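Local coordinates for protein methylenetetrahydrofolate--tRNA-(uracil-5-)-methyltransferase TrmFO (PDB 3G5S) that catalyses the FAD- and folate-dependent methylation of uridine 54 in tRNA, drawing the one-carbon unit from methylenetetrahydrofolate to give 5-methyluridine, at residues A338-L352 with A368-L382. Numbering follows the deposited sequence.
With FAD (flavin-adenine dinucleotide), chain B.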
ATOM      1  N   ALA A 338       1.445  -8.294  -2.228  1.00  9.09           N
ATOM      2  CA  ALA A 338       1.415  -7.632  -3.533  1.00  9.12           C
ATOM      3  C   ALA A 338       1.925  -6.196  -3.509  1.00  9.66           C
ATOM      4  O   ALA A 338       1.993  -5.556  -4.561  1.00 11.23           O
ATOM      5  CB  ALA A 338       0.002  -7.658  -4.107  1.00 10.58           C
ATOM      6  N   GLY A 339       2.252  -5.668  -2.332  1.00  9.80           N
ATOM      7  CA  GLY A 339       2.795  -4.325  -2.262  1.00 10.60           C
ATOM      8  C   GLY A 339       1.843  -3.236  -1.795  1.00  9.69           C
ATOM      9  O   GLY A 339       2.161  -2.055  -1.943  1.00  9.99           O
ATOM     10  N   VAL A 340       0.696  -3.609  -1.227  1.00  9.90           N
ATOM     11  CA  VAL A 340      -0.176  -2.620  -0.609  1.00 10.51           C
ATOM     12  C   VAL A 340      -0.018  -2.640   0.902  1.00 10.92           C
ATOM     13  O   VAL A 340       0.668  -3.501   1.469  1.00 12.18           O
ATOM     14  CB  VAL A 340      -1.662  -2.759  -1.023  1.00 11.27           C
ATOM     15  CG1 VAL A 340      -1.805  -2.675  -2.526  1.00 12.44           C
ATOM     16  CG2 VAL A 340      -2.305  -4.017  -0.451  1.00 11.88           C
ATOM     17  N   GLU A 341      -0.648  -1.659   1.541  1.00 11.15           N
ATOM     18  CA  GLU A 341      -0.653  -1.523   2.984  1.00 11.34           C
ATOM     19  C   GLU A 341      -2.056  -1.124   3.386  1.00 10.64           C
ATOM     20  O   GLU A 341      -2.649  -0.242   2.766  1.00 11.76           O
ATOM     21  CB  GLU A 341       0.333  -0.438   3.411  1.00 13.18           C
ATOM     22  CG  GLU A 341       0.157   0.078   4.827  1.00 16.79           C
ATOM     23  CD  GLU A 341       0.324  -0.984   5.890  1.00 19.56           C
ATOM     24  OE1 GLU A 341       0.782  -2.106   5.578  1.00 19.15           O
ATOM     25  OE2 GLU A 341       0.004  -0.684   7.063  1.00 22.70           O
ATOM     26  N   GLY A 342      -2.582  -1.769   4.426  1.00 10.63           N
ATOM     27  CA  GLY A 342      -3.872  -1.419   4.995  1.00 10.94           C
ATOM     28  C   GLY A 342      -4.872  -2.559   4.894  1.00 10.84           C
ATOM     29  O   GLY A 342      -4.879  -3.309   3.911  1.00 10.29           O
ATOM     30  N   TYR A 343      -5.729  -2.692   5.905  1.00 10.86           N
ATOM     31  CA  TYR A 343      -6.712  -3.777   5.896  1.00 11.08           C
ATOM     32  C   TYR A 343      -7.597  -3.715   4.657  1.00 10.01           C
ATOM     33  O   TYR A 343      -7.827  -4.719   3.986  1.00 10.40           O
ATOM     34  CB  TYR A 343      -7.616  -3.753   7.127  1.00 11.58           C
ATOM     35  CG  TYR A 343      -6.935  -3.753   8.479  1.00 12.45           C
ATOM     36  CD1 TYR A 343      -6.081  -4.777   8.872  1.00 12.71           C
ATOM     37  CD2 TYR A 343      -7.202  -2.741   9.388  1.00 13.70           C
ATOM     38  CE1 TYR A 343      -5.488  -4.765  10.129  1.00 13.48           C
ATOM     39  CE2 TYR A 343      -6.624  -2.722  10.638  1.00 14.59           C
ATOM     40  CZ  TYR A 343      -5.767  -3.733  11.008  1.00 15.13           C
ATOM     41  OH  TYR A 343      -5.195  -3.713  12.260  1.00 15.82           O
ATOM     42  N   LEU A 344      -8.105  -2.524   4.371  1.00 10.48           N
ATOM     43  CA  LEU A 344      -9.020  -2.319   3.266  1.00 11.44           C
ATOM     44  C   LEU A 344      -8.353  -2.516   1.907  1.00  9.97           C
ATOM     45  O   LEU A 344      -8.910  -3.163   1.016  1.00 10.31           O
ATOM     46  CB  LEU A 344      -9.564  -0.897   3.383  1.00 14.34           C
ATOM     47  CG  LEU A 344     -10.366  -0.312   2.242  1.00 17.56           C
ATOM     48  CD1 LEU A 344     -11.693  -1.029   2.161  1.00 19.39           C
ATOM     49  CD2 LEU A 344     -10.561   1.185   2.461  1.00 18.29           C
ATOM     50  N   GLU A 345      -7.165  -1.944   1.750  1.00  9.41           N
ATOM     51  CA  GLU A 345      -6.390  -2.116   0.530  1.00  9.29           C
ATOM     52  C   GLU A 345      -6.107  -3.593   0.291  1.00  8.99           C
ATOM     53  O   GLU A 345      -6.121  -4.069  -0.852  1.00  9.27           O
ATOM     54  CB  GLU A 345      -5.067  -1.366   0.643  1.00  9.77           C
ATOM     55  CG  GLU A 345      -5.179   0.166   0.606  1.00  9.88           C
ATOM     56  CD  GLU A 345      -5.485   0.832   1.947  1.00 10.08           C
ATOM     57  OE1 GLU A 345      -5.922   0.169   2.914  1.00 10.37           O
ATOM     58  OE2 GLU A 345      -5.293   2.065   2.024  1.00 10.64           O
ATOM     59  N   SER A 346      -5.834  -4.313   1.370  1.00  8.87           N
ATOM     60  CA  SER A 346      -5.575  -5.737   1.255  1.00  9.32           C
ATOM     61  C   SER A 346      -6.833  -6.476   0.794  1.00  9.42           C
ATOM     62  O   SER A 346      -6.784  -7.265  -0.149  1.00  9.70           O
ATOM     63  CB  SER A 346      -5.018  -6.274   2.570  1.00 10.05           C
ATOM     64  OG  SER A 346      -3.744  -5.700   2.827  1.00 10.27           O
ATOM     65  N   ALA A 347      -7.964  -6.212   1.440  1.00  9.29           N
ATOM     66  CA  ALA A 347      -9.219  -6.807   1.004  1.00  9.74           C
ATOM     67  C   ALA A 347      -9.540  -6.461  -0.453  1.00  9.00           C
ATOM     68  O   ALA A 347      -9.982  -7.313  -1.218  1.00  9.54           O
ATOM     69  CB  ALA A 347     -10.354  -6.377   1.930  1.00 11.41           C
ATOM     70  N   ALA A 348      -9.315  -5.208  -0.836  1.00  9.00           N
ATOM     71  CA  ALA A 348      -9.676  -4.753  -2.173  1.00  9.45           C
ATOM     72  C   ALA A 348      -8.828  -5.418  -3.260  1.00  8.73           C
ATOM     73  O   ALA A 348      -9.344  -5.812  -4.315  1.00  9.29           O
ATOM     74  CB  ALA A 348      -9.595  -3.236  -2.257  1.00 10.72           C
ATOM     75  N   THR A 349      -7.529  -5.542  -3.011  1.00  8.62           N
ATOM     76  CA  THR A 349      -6.702  -6.291  -3.939  1.00  8.96           C
ATOM     77  C   THR A 349      -7.083  -7.777  -3.941  1.00  8.13           C
ATOM     78  O   THR A 349      -6.999  -8.424  -4.977  1.00  8.97           O
ATOM     79  CB  THR A 349      -5.192  -6.075  -3.700  1.00  9.32           C
ATOM     80  OG1 THR A 349      -4.844  -6.439  -2.361  1.00  9.86           O
ATOM     81  CG2 THR A 349      -4.793  -4.613  -3.988  1.00 10.36           C
ATOM     82  N   GLY A 350      -7.506  -8.308  -2.797  1.00  8.67           N
ATOM     83  CA  GLY A 350      -8.040  -9.666  -2.762  1.00  9.17           C
ATOM     84  C   GLY A 350      -9.248  -9.833  -3.673  1.00  8.76           C
ATOM     85  O   GLY A 350      -9.354 -10.812  -4.418  1.00  9.44           O
ATOM     86  N   PHE A 351     -10.160  -8.865  -3.624  1.00  9.23           N
ATOM     87  CA  PHE A 351     -11.294  -8.871  -4.532  1.00  9.18           C
ATOM     88  C   PHE A 351     -10.837  -8.967  -5.991  1.00  8.56           C
ATOM     89  O   PHE A 351     -11.339  -9.792  -6.755  1.00  9.60           O
ATOM     90  CB  PHE A 351     -12.153  -7.615  -4.317  1.00  9.66           C
ATOM     91  CG  PHE A 351     -13.062  -7.304  -5.472  1.00  9.69           C
ATOM     92  CD1 PHE A 351     -14.210  -8.051  -5.698  1.00 11.63           C
ATOM     93  CD2 PHE A 351     -12.757  -6.281  -6.345  1.00 11.40           C
ATOM     94  CE1 PHE A 351     -15.037  -7.788  -6.777  1.00 12.44           C
ATOM     95  CE2 PHE A 351     -13.588  -6.003  -7.428  1.00 12.69           C
ATOM     96  CZ  PHE A 351     -14.727  -6.759  -7.638  1.00 12.94           C
ATOM     97  N   LEU A 352      -9.893  -8.123  -6.390  1.00  8.68           N
ATOM     98  CA  LEU A 352      -9.484  -8.092  -7.790  1.00  9.00           C
ATOM     99  C   LEU A 352      -8.759  -9.372  -8.203  1.00  8.52           C
ATOM    100  O   LEU A 352      -9.003  -9.921  -9.280  1.00  9.49           O
ATOM    101  CB  LEU A 352      -8.645  -6.857  -8.107  1.00  9.28           C
ATOM    102  CG  LEU A 352      -8.255  -6.718  -9.583  1.00 10.17           C
ATOM    103  CD1 LEU A 352      -9.462  -6.640 -10.510  1.00 11.52           C
ATOM    104  CD2 LEU A 352      -7.352  -5.526  -9.792  1.00 11.12           C
ATOM    105  N   ALA A 368      -9.283  -4.871 -14.930  1.00 11.99           N
ATOM    106  CA  ALA A 368      -8.792  -3.993 -13.875  1.00 12.09           C
ATOM    107  C   ALA A 368      -9.618  -2.723 -13.898  1.00 12.06           C
ATOM    108  O   ALA A 368      -9.945  -2.219 -14.965  1.00 12.99           O
ATOM    109  CB  ALA A 368      -7.325  -3.667 -14.065  1.00 13.44           C
ATOM    110  N   PRO A 369      -9.960  -2.196 -12.717  1.00 11.19           N
ATOM    111  CA  PRO A 369     -10.813  -1.006 -12.670  1.00 11.39           C
ATOM    112  C   PRO A 369     -10.072   0.224 -13.171  1.00 11.44           C
ATOM    113  O   PRO A 369      -8.851   0.236 -13.245  1.00 11.80           O
ATOM    114  CB  PRO A 369     -11.159  -0.855 -11.187  1.00 12.85           C
ATOM    115  CG  PRO A 369     -10.353  -1.840 -10.445  1.00 14.09           C
ATOM    116  CD  PRO A 369      -9.577  -2.693 -11.386  1.00 13.01           C
ATOM    117  N   PRO A 370     -10.818   1.274 -13.503  1.00 12.95           N
ATOM    118  CA  PRO A 370     -10.233   2.447 -14.162  1.00 14.02           C
ATOM    119  C   PRO A 370      -9.411   3.327 -13.220  1.00 12.79           C
ATOM    120  O   PRO A 370      -9.580   3.268 -12.001  1.00 11.74           O
ATOM    121  CB  PRO A 370     -11.458   3.213 -14.655  1.00 17.71           C
ATOM    122  CG  PRO A 370     -12.557   2.789 -13.754  1.00 17.72           C
ATOM    123  CD  PRO A 370     -12.281   1.372 -13.372  1.00 15.42           C
ATOM    124  N   GLU A 371      -8.546   4.151 -13.805  1.00 15.05           N
ATOM    125  CA  GLU A 371      -7.636   5.026 -13.066  1.00 17.43           C
ATOM    126  C   GLU A 371      -8.343   5.998 -12.116  1.00 14.76           C
ATOM    127  O   GLU A 371      -7.757   6.426 -11.120  1.00 15.96           O
ATOM    128  CB  GLU A 371      -6.752   5.816 -14.049  1.00 22.42           C
ATOM    129  CG  GLU A 371      -7.544   6.683 -15.030  1.00 25.98           C
ATOM    130  CD  GLU A 371      -6.669   7.603 -15.872  1.00 29.08           C
ATOM    131  OE1 GLU A 371      -5.432   7.561 -15.716  1.00 30.30           O
ATOM    132  OE2 GLU A 371      -7.225   8.371 -16.687  1.00 30.05           O
ATOM    133  N   GLU A 372      -9.586   6.359 -12.432  1.00 12.81           N
ATOM    134  CA  GLU A 372     -10.346   7.293 -11.597  1.00 12.34           C
ATOM    135  C   GLU A 372     -10.827   6.661 -10.303  1.00 11.25           C
ATOM    136  O   GLU A 372     -11.130   7.374  -9.348  1.00 11.65           O
ATOM    137  CB  GLU A 372     -11.556   7.854 -12.346  1.00 15.01           C
ATOM    138  CG  GLU A 372     -11.211   8.762 -13.501  1.00 17.85           C
ATOM    139  CD  GLU A 372     -10.661   8.019 -14.703  1.00 20.72           C
ATOM    140  OE1 GLU A 372     -10.864   6.786 -14.803  1.00 22.44           O
ATOM    141  OE2 GLU A 372     -10.035   8.688 -15.559  1.00 24.39           O
ATOM    142  N   SER A 373     -10.947   5.336 -10.284  1.00 10.73           N
ATOM    143  CA  SER A 373     -11.364   4.656  -9.071  1.00 10.63           C
ATOM    144  C   SER A 373     -10.163   4.492  -8.160  1.00  9.67           C
ATOM    145  O   SER A 373      -9.018   4.444  -8.621  1.00 10.43           O
ATOM    146  CB  SER A 373     -12.012   3.305  -9.372  1.00 11.91           C
ATOM    147  OG  SER A 373     -11.085   2.346  -9.826  1.00 12.82           O
HETATM  148  N   MSE A 374     -10.419   4.402  -6.865  1.00  9.78           N
HETATM  149  CA  MSE A 374      -9.314   4.241  -5.932  1.00  9.61           C
HETATM  150  C   MSE A 374      -8.659   2.864  -6.090  1.00  9.62           C
HETATM  151  O   MSE A 374      -7.432   2.754  -6.088  1.00  9.69           O
HETATM  152  CB  MSE A 374      -9.766   4.478  -4.494  1.00  9.57           C
HETATM  153  CG  MSE A 374      -8.634   4.511  -3.476  1.00  9.97           C
HETATM  154 SE   MSE A 374      -7.240   5.825  -3.880  1.00 10.57          SE
HETATM  155  CE  MSE A 374      -8.341   7.418  -3.950  1.00 11.78           C
ATOM    156  N   LEU A 375      -9.450   1.807  -6.236  1.00  9.90           N
ATOM    157  CA  LEU A 375      -8.839   0.494  -6.443  1.00  9.87           C
ATOM    158  C   LEU A 375      -8.030   0.493  -7.740  1.00  9.01           C
ATOM    159  O   LEU A 375      -6.921  -0.041  -7.788  1.00  9.50           O
ATOM    160  CB  LEU A 375      -9.884  -0.622  -6.448  1.00 10.50           C
ATOM    161  CG  LEU A 375      -9.306  -2.019  -6.701  1.00 10.80           C
ATOM    162  CD1 LEU A 375      -8.170  -2.351  -5.725  1.00 11.84           C
ATOM    163  CD2 LEU A 375     -10.403  -3.064  -6.630  1.00 12.00           C
ATOM    164  N   GLY A 376      -8.578   1.093  -8.791  1.00  9.50           N
ATOM    165  CA  GLY A 376      -7.869   1.184 -10.051  1.00  9.54           C
ATOM    166  C   GLY A 376      -6.580   1.973  -9.937  1.00 10.27           C
ATOM    167  O   GLY A 376      -5.542   1.583 -10.466  1.00 10.31           O
ATOM    168  N   GLY A 377      -6.637   3.106  -9.250  1.00 10.25           N
ATOM    169  CA  GLY A 377      -5.433   3.886  -9.055  1.00 11.43           C
ATOM    170  C   GLY A 377      -4.386   3.098  -8.289  1.00  9.88           C
ATOM    171  O   GLY A 377      -3.199   3.155  -8.607  1.00 10.83           O
ATOM    172  N   LEU A 378      -4.816   2.359  -7.277  1.00  9.73           N
ATOM    173  CA  LEU A 378      -3.891   1.588  -6.467  1.00 10.08           C
ATOM    174  C   LEU A 378      -3.190   0.489  -7.285  1.00  9.48           C
ATOM    175  O   LEU A 378      -1.964   0.387  -7.261  1.00  9.96           O
ATOM    176  CB  LEU A 378      -4.641   0.997  -5.295  1.00 11.58           C
ATOM    177  CG  LEU A 378      -3.814   0.231  -4.274  1.00 11.98           C
ATOM    178  CD1 LEU A 378      -2.718   1.089  -3.660  1.00 13.99           C
ATOM    179  CD2 LEU A 378      -4.730  -0.329  -3.212  1.00 13.12           C
ATOM    180  N   VAL A 379      -3.953  -0.324  -8.012  1.00  9.34           N
ATOM    181  CA  VAL A 379      -3.328  -1.428  -8.731  1.00  9.33           C
ATOM    182  C   VAL A 379      -2.528  -0.952  -9.933  1.00  9.65           C
ATOM    183  O   VAL A 379      -1.530  -1.572 -10.307  1.00 10.51           O
ATOM    184  CB  VAL A 379      -4.321  -2.560  -9.096  1.00 10.14           C
ATOM    185  CG1 VAL A 379      -4.936  -3.121  -7.830  1.00 10.61           C
ATOM    186  CG2 VAL A 379      -5.382  -2.092 -10.090  1.00 11.29           C
ATOM    187  N   ARG A 380      -2.950   0.155 -10.534  1.00 10.03           N
ATOM    188  CA  ARG A 380      -2.191   0.697 -11.642  1.00 11.43           C
ATOM    189  C   ARG A 380      -0.853   1.279 -11.154  1.00 11.36           C
ATOM    190  O   ARG A 380       0.158   1.175 -11.851  1.00 13.03           O
ATOM    191  CB  ARG A 380      -3.049   1.641 -12.505  1.00 12.95           C
ATOM    192  CG  ARG A 380      -4.183   0.887 -13.199  1.00 13.21           C
ATOM    193  CD  ARG A 380      -5.159   1.775 -13.948  1.00 15.11           C
ATOM    194  NE  ARG A 380      -6.301   0.990 -14.414  1.00 15.97           N
ATOM    195  CZ  ARG A 380      -6.327   0.285 -15.542  1.00 15.43           C
ATOM    196  NH1 ARG A 380      -5.280   0.292 -16.359  1.00 16.39           N
ATOM    197  NH2 ARG A 380      -7.410  -0.413 -15.864  1.00 16.88           N
ATOM    198  N   TYR A 381      -0.836   1.831  -9.940  1.00 12.22           N
ATOM    199  CA  TYR A 381       0.411   2.245  -9.296  1.00 12.71           C
ATOM    200  C   TYR A 381       1.324   1.033  -9.048  1.00 12.60           C
ATOM    201  O   TYR A 381       2.515   1.071  -9.366  1.00 13.93           O
ATOM    202  CB  TYR A 381       0.138   3.000  -7.984  1.00 13.82           C
ATOM    203  CG  TYR A 381       1.397   3.432  -7.266  1.00 13.39           C
ATOM    204  CD1 TYR A 381       1.955   4.678  -7.503  1.00 13.83           C
ATOM    205  CD2 TYR A 381       2.026   2.599  -6.349  1.00 12.81           C
ATOM    206  CE1 TYR A 381       3.106   5.089  -6.855  1.00 13.61           C
ATOM    207  CE2 TYR A 381       3.191   2.993  -5.699  1.00 13.15           C
ATOM    208  CZ  TYR A 381       3.720   4.250  -5.953  1.00 13.65           C
ATOM    209  OH  TYR A 381       4.869   4.693  -5.324  1.00 14.47           O
ATOM    210  N   LEU A 382       0.772  -0.045  -8.496  1.00 11.63           N
ATOM    211  CA  LEU A 382       1.560  -1.256  -8.255  1.00 11.87           C
ATOM    212  C   LEU A 382       2.287  -1.708  -9.513  1.00 11.57           C
ATOM    213  O   LEU A 382       3.447  -2.131  -9.462  1.00 13.17           O
ATOM    214  CB  LEU A 382       0.683  -2.397  -7.731  1.00 11.36           C
ATOM    215  CG  LEU A 382       0.031  -2.223  -6.360  1.00 12.32           C
ATOM    216  CD1 LEU A 382      -0.804  -3.452  -6.026  1.00 13.06           C
ATOM    217  CD2 LEU A 382       1.066  -1.935  -5.263  1.00 13.81           C
TER
HETATM  218  PA  FAD B 444      -2.808 -11.055   6.704  1.00 10.67           P
HETATM  219  O1A FAD B 444      -1.651 -11.065   7.661  1.00 11.62           O
HETATM  220  O2A FAD B 444      -4.103 -10.457   7.160  1.00 11.15           O
HETATM  221  O5B FAD B 444      -3.129 -12.531   6.184  1.00 10.59           O
HETATM  222  C5B FAD B 444      -2.101 -13.407   5.764  1.00 11.11           C
HETATM  223  C4B FAD B 444      -2.507 -14.808   6.180  1.00 11.06           C
HETATM  224  O4B FAD B 444      -1.618 -15.745   5.595  1.00 11.27           O
HETATM  225  C3B FAD B 444      -2.410 -15.004   7.691  1.00 11.74           C
HETATM  226  O3B FAD B 444      -3.617 -15.529   8.209  1.00 12.32           O
HETATM  227  C2B FAD B 444      -1.245 -15.978   7.869  1.00 12.17           C
HETATM  228  O2B FAD B 444      -1.366 -16.850   8.974  1.00 13.18           O
HETATM  229  C1B FAD B 444      -1.282 -16.744   6.561  1.00 11.61           C
HETATM  230  N9A FAD B 444      -0.031 -17.349   6.081  1.00 12.28           N
HETATM  231  C8A FAD B 444       1.203 -16.766   5.989  1.00 12.36           C
HETATM  232  N7A FAD B 444       2.048 -17.635   5.396  1.00 12.35           N
HETATM  233  C5A FAD B 444       1.351 -18.765   5.102  1.00 12.13           C
HETATM  234  C6A FAD B 444       1.694 -19.968   4.500  1.00 12.86           C
HETATM  235  N6A FAD B 444       2.877 -20.157   3.901  1.00 13.38           N
HETATM  236  N1A FAD B 444       0.724 -20.920   4.344  1.00 13.18           N
HETATM  237  C2A FAD B 444      -0.560 -20.719   4.790  1.00 13.01           C
HETATM  238  N3A FAD B 444      -0.915 -19.530   5.386  1.00 12.54           N
HETATM  239  C4A FAD B 444       0.044 -18.592   5.532  1.00 11.85           C
HETATM  240  N1  FAD B 444      -3.107  -2.352   8.715  1.00 15.04           N
HETATM  241  C2  FAD B 444      -3.989  -1.328   8.947  1.00 16.21           C
HETATM  242  O2  FAD B 444      -4.718  -0.916   8.047  1.00 16.23           O
HETATM  243  N3  FAD B 444      -4.057  -0.760  10.205  1.00 18.11           N
HETATM  244  C4  FAD B 444      -3.264  -1.194  11.255  1.00 18.79           C
HETATM  245  O4  FAD B 444      -3.354  -0.669  12.371  1.00 21.94           O
HETATM  246  C4X FAD B 444      -2.373  -2.238  11.007  1.00 17.33           C
HETATM  247  N5  FAD B 444      -1.552  -2.710  12.006  1.00 19.08           N
HETATM  248  C5X FAD B 444      -0.682  -3.749  11.745  1.00 17.96           C
HETATM  249  C6  FAD B 444       0.134  -4.224  12.766  1.00 18.31           C
HETATM  250  C7  FAD B 444       1.026  -5.261  12.529  1.00 18.98           C
HETATM  251  C7M FAD B 444       1.906  -5.769  13.637  1.00 20.72           C
HETATM  252  C8  FAD B 444       1.091  -5.830  11.262  1.00 19.27           C
HETATM  253  C8M FAD B 444       2.049  -6.955  10.993  1.00 21.41           C
HETATM  254  C9  FAD B 444       0.273  -5.359  10.238  1.00 17.50           C
HETATM  255  C9A FAD B 444      -0.618  -4.315  10.471  1.00 16.22           C
HETATM  256  N10 FAD B 444      -1.422  -3.831   9.446  1.00 14.49           N
HETATM  257  C10 FAD B 444      -2.302  -2.804   9.735  1.00 15.38           C
HETATM  258  C1' FAD B 444      -0.940  -3.937   8.017  1.00 13.26           C
HETATM  259  C2' FAD B 444      -1.879  -4.730   7.092  1.00 12.03           C
HETATM  260  O2' FAD B 444      -2.928  -3.930   6.572  1.00 11.65           O
HETATM  261  C3' FAD B 444      -2.428  -5.988   7.764  1.00 11.23           C
HETATM  262  O3' FAD B 444      -1.320  -6.827   8.021  1.00 12.20           O
HETATM  263  C4' FAD B 444      -3.446  -6.738   6.907  1.00 11.28           C
HETATM  264  O4' FAD B 444      -4.037  -7.736   7.715  1.00 11.90           O
HETATM  265  C5' FAD B 444      -2.817  -7.335   5.653  1.00 10.60           C
HETATM  266  O5' FAD B 444      -3.723  -8.234   5.050  1.00 10.09           O
HETATM  267  P   FAD B 444      -3.157  -9.516   4.279  1.00  9.68           P
HETATM  268  O1P FAD B 444      -2.180  -9.111   3.222  1.00  9.56           O
HETATM  269  O2P FAD B 444      -4.342 -10.318   3.853  1.00 10.20           O
HETATM  270  O3P FAD B 444      -2.295 -10.297   5.387  1.00  9.96           O
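Helix 343-352, whose N-terminal end meets the flavin in the Rossmann-type FAD fold, packs here on helix 374-382 and the segment before it, A348 and L352 of the former meeting L375, P369 and V379. The axes approach to 10.6 Å and cross almost perpendicularly, at -84°. No hydrogen bond spans the interface; it is mostly apolar, with leucine and valine methyls prominent. L375 inserts its forked end beside the helix: L375 CD1 lies 3.9 Å from A348 CB, while L375 CD2 lies at the edge of the F351 ring, near its plane, 4.0 Å from F351 CD2. L352, its CG anti to the backbone N (chi1 -176°), extends to P369, and the two meet tip to tip, L352 CD2 to P369 CD at 3.9 Å; the same methyl also touches V379 CG1. R380 grips P369 O side-on, NE and NH2 both donating to it. Nearer the flavin, V340 CG1 touches both L378 CD2 and L382 CD1 (3.7 Å to the latter), and the V340 side chain crosses those of L378 and L382 at about a right angle. L382 CD2 presses on G339 O at 3.5 Å, and A338 O is buried without a polar partner. L378 CD2 packs on the aliphatic part of E345, whose carboxylate pairs with K64. At the start of helix 343-352, Y343 N donates to FAD O2 (3.0 Å, 153°), and the Y343 ring turns one face to FAD C2, which sits 3.4 Å above the ring plane; its OH bonds to S52 O. With an alanine here, the pyrimidine end of the flavin would probably lose the ring that covers it, and S52 O its hydroxyl partner. A helix N-terminus directed at flavin O2, where it may stabilise negative charge on the reduced ring, is typical of glutathione reductase-type FAD folds.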